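Local coordinates for regulatory protein SWI6 (Saccharomyces cerevisiae, PDB 2XFV), which acts as a transcription coactivator, joining Swi4 in SBF or Mbp1 in MBF to drive cell-cycle-dependent gene expression in budding yeast, at residues A[35-40]-A[61-66]. Sequence-based numbering, arbitrary orientation.
Sequences PILQQY and NKLLAH
Leu63 of helix 57-67 projects toward helix 34-43 and meets both Leu37 and Gln38; the CA atoms of Gln38 and Leu63 stand 7.1 Å apart. Followed outward, its CB lies 4.2 Å from CD2 of Leu37, an apolar touch. CG comes next, turned anti to the carbonyl carbon (chi1 -66°), which directs the isopropyl fork at the backbone between Leu37 and Gln38. At the tip the two methyls divide their partners. CD1 rests 4.0 Å from CB of Gln38 and equally close to the backbone N of that residue. CD2 of Leu63 lies against the same peptide link, 4.1 Å from CA of Gln38 and 4.1 Å from O of Leu37. Gln38 adds a flank: its CG is anti to the backbone N, and a bend at chi2 (67°) folds the terminal amide back over the leucine. The two side chains cross at about a right angle. No hydrogen bond spans the segments, and 89 of the 169 Å² buried between them belongs to Leu63. Cutting Leu63 back to an alanine spares CB but would probably open a gap against the backbone of Gln38 and leave the folded end of that glutamine without apolar support. The contact joins two helices of the Swi6 N-terminal domain, a family grouped with helix-turn-helix proteins. Leu37 also packs on Tyr67 and on Met92 of helix 83-92, while Gln38 reaches Glu59. Elsewhere on helix 34-43, Ile36 packs against Ile15 and Leu17 of strand 15-22, placing this helix between the strand and helix 57-67.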
# COMPACT_ATOMS: atom_id res chain seq x y z
N PRO A 35 12.04 -14.89 5.14
CA PRO A 35 12.62 -14.56 6.45
C PRO A 35 11.84 -13.49 7.23
O PRO A 35 11.58 -13.66 8.43
CB PRO A 35 14.03 -14.07 6.10
CG PRO A 35 14.38 -14.85 4.85
CD PRO A 35 13.06 -14.94 4.07
N ILE A 36 11.48 -12.40 6.55
CA ILE A 36 10.71 -11.33 7.18
C ILE A 36 9.30 -11.79 7.56
O ILE A 36 8.78 -11.43 8.61
CB ILE A 36 10.67 -10.08 6.28
CG1 ILE A 36 12.03 -9.37 6.32
CG2 ILE A 36 9.56 -9.12 6.72
CD1 ILE A 36 12.21 -8.32 5.23
N LEU A 37 8.68 -12.58 6.69
CA LEU A 37 7.33 -13.07 6.97
C LEU A 37 7.28 -13.97 8.20
O LEU A 37 6.34 -13.91 9.00
CB LEU A 37 6.75 -13.79 5.74
CG LEU A 37 5.27 -14.19 5.80
CD1 LEU A 37 4.36 -12.98 6.06
CD2 LEU A 37 4.85 -14.90 4.50
N GLN A 38 8.28 -14.84 8.33
CA GLN A 38 8.38 -15.71 9.51
C GLN A 38 8.55 -14.91 10.80
O GLN A 38 7.91 -15.20 11.83
CB GLN A 38 9.53 -16.72 9.33
CG GLN A 38 9.70 -17.70 10.50
CD GLN A 38 8.54 -18.67 10.64
OE1 GLN A 38 7.89 -18.75 11.69
NE2 GLN A 38 8.27 -19.42 9.58
N GLN A 39 9.42 -13.90 10.77
CA GLN A 39 9.63 -13.06 11.94
C GLN A 39 8.36 -12.29 12.31
O GLN A 39 8.00 -12.18 13.48
CB GLN A 39 10.81 -12.10 11.74
CG GLN A 39 11.21 -11.35 13.00
CD GLN A 39 11.70 -12.28 14.10
OE1 GLN A 39 12.65 -13.04 13.90
NE2 GLN A 39 11.07 -12.21 15.26
N TYR A 40 7.70 -11.74 11.30
CA TYR A 40 6.44 -11.05 11.51
C TYR A 40 5.43 -11.97 12.20
O TYR A 40 4.79 -11.58 13.19
CB TYR A 40 5.87 -10.56 10.18
CG TYR A 40 4.58 -9.79 10.31
CD1 TYR A 40 4.56 -8.51 10.84
CD2 TYR A 40 3.37 -10.35 9.90
CE1 TYR A 40 3.38 -7.79 10.95
CE2 TYR A 40 2.18 -9.64 10.01
CZ TYR A 40 2.20 -8.36 10.53
OH TYR A 40 1.02 -7.65 10.65
N ASN A 61 5.39 -24.02 4.34
CA ASN A 61 4.03 -24.54 4.21
C ASN A 61 3.09 -23.83 5.17
O ASN A 61 1.97 -23.46 4.81
CB ASN A 61 3.95 -26.05 4.51
CG ASN A 61 4.73 -26.91 3.53
OD1 ASN A 61 4.95 -26.54 2.37
ND2 ASN A 61 5.16 -28.09 4.00
N LYS A 62 3.55 -23.67 6.41
CA LYS A 62 2.74 -23.09 7.48
C LYS A 62 2.42 -21.62 7.23
O LYS A 62 1.32 -21.17 7.55
CB LYS A 62 3.47 -23.20 8.83
CG LYS A 62 3.07 -24.39 9.68
CD LYS A 62 3.60 -25.68 9.13
CE LYS A 62 3.82 -26.68 10.25
NZ LYS A 62 4.69 -27.80 9.80
N LEU A 63 3.38 -20.88 6.68
CA LEU A 63 3.17 -19.46 6.39
C LEU A 63 2.21 -19.26 5.22
O LEU A 63 1.33 -18.40 5.27
CB LEU A 63 4.52 -18.79 6.09
CG LEU A 63 5.52 -18.70 7.25
CD1 LEU A 63 6.87 -18.22 6.73
CD2 LEU A 63 5.02 -17.78 8.37
N LEU A 64 2.37 -20.06 4.17
CA LEU A 64 1.48 -19.97 3.01
C LEU A 64 0.05 -20.30 3.43
O LEU A 64 -0.90 -19.65 2.98
CB LEU A 64 1.92 -20.92 1.89
CG LEU A 64 3.27 -20.62 1.22
CD1 LEU A 64 3.62 -21.66 0.13
CD2 LEU A 64 3.27 -19.22 0.61
N ALA A 65 -0.10 -21.32 4.27
CA ALA A 65 -1.43 -21.70 4.75
C ALA A 65 -2.06 -20.61 5.62
O ALA A 65 -3.21 -20.19 5.41
CB ALA A 65 -1.36 -23.04 5.51
N HIS A 66 -1.30 -20.14 6.60
CA HIS A 66 -1.82 -19.16 7.57
C HIS A 66 -2.20 -17.82 6.91
O HIS A 66 -3.26 -17.25 7.21
CB HIS A 66 -0.80 -18.92 8.69
CG HIS A 66 -1.24 -17.89 9.68
ND1 HIS A 66 -2.20 -18.15 10.65
CD2 HIS A 66 -0.86 -16.60 9.86
CE1 HIS A 66 -2.38 -17.06 11.38
NE2 HIS A 66 -1.58 -16.11 10.92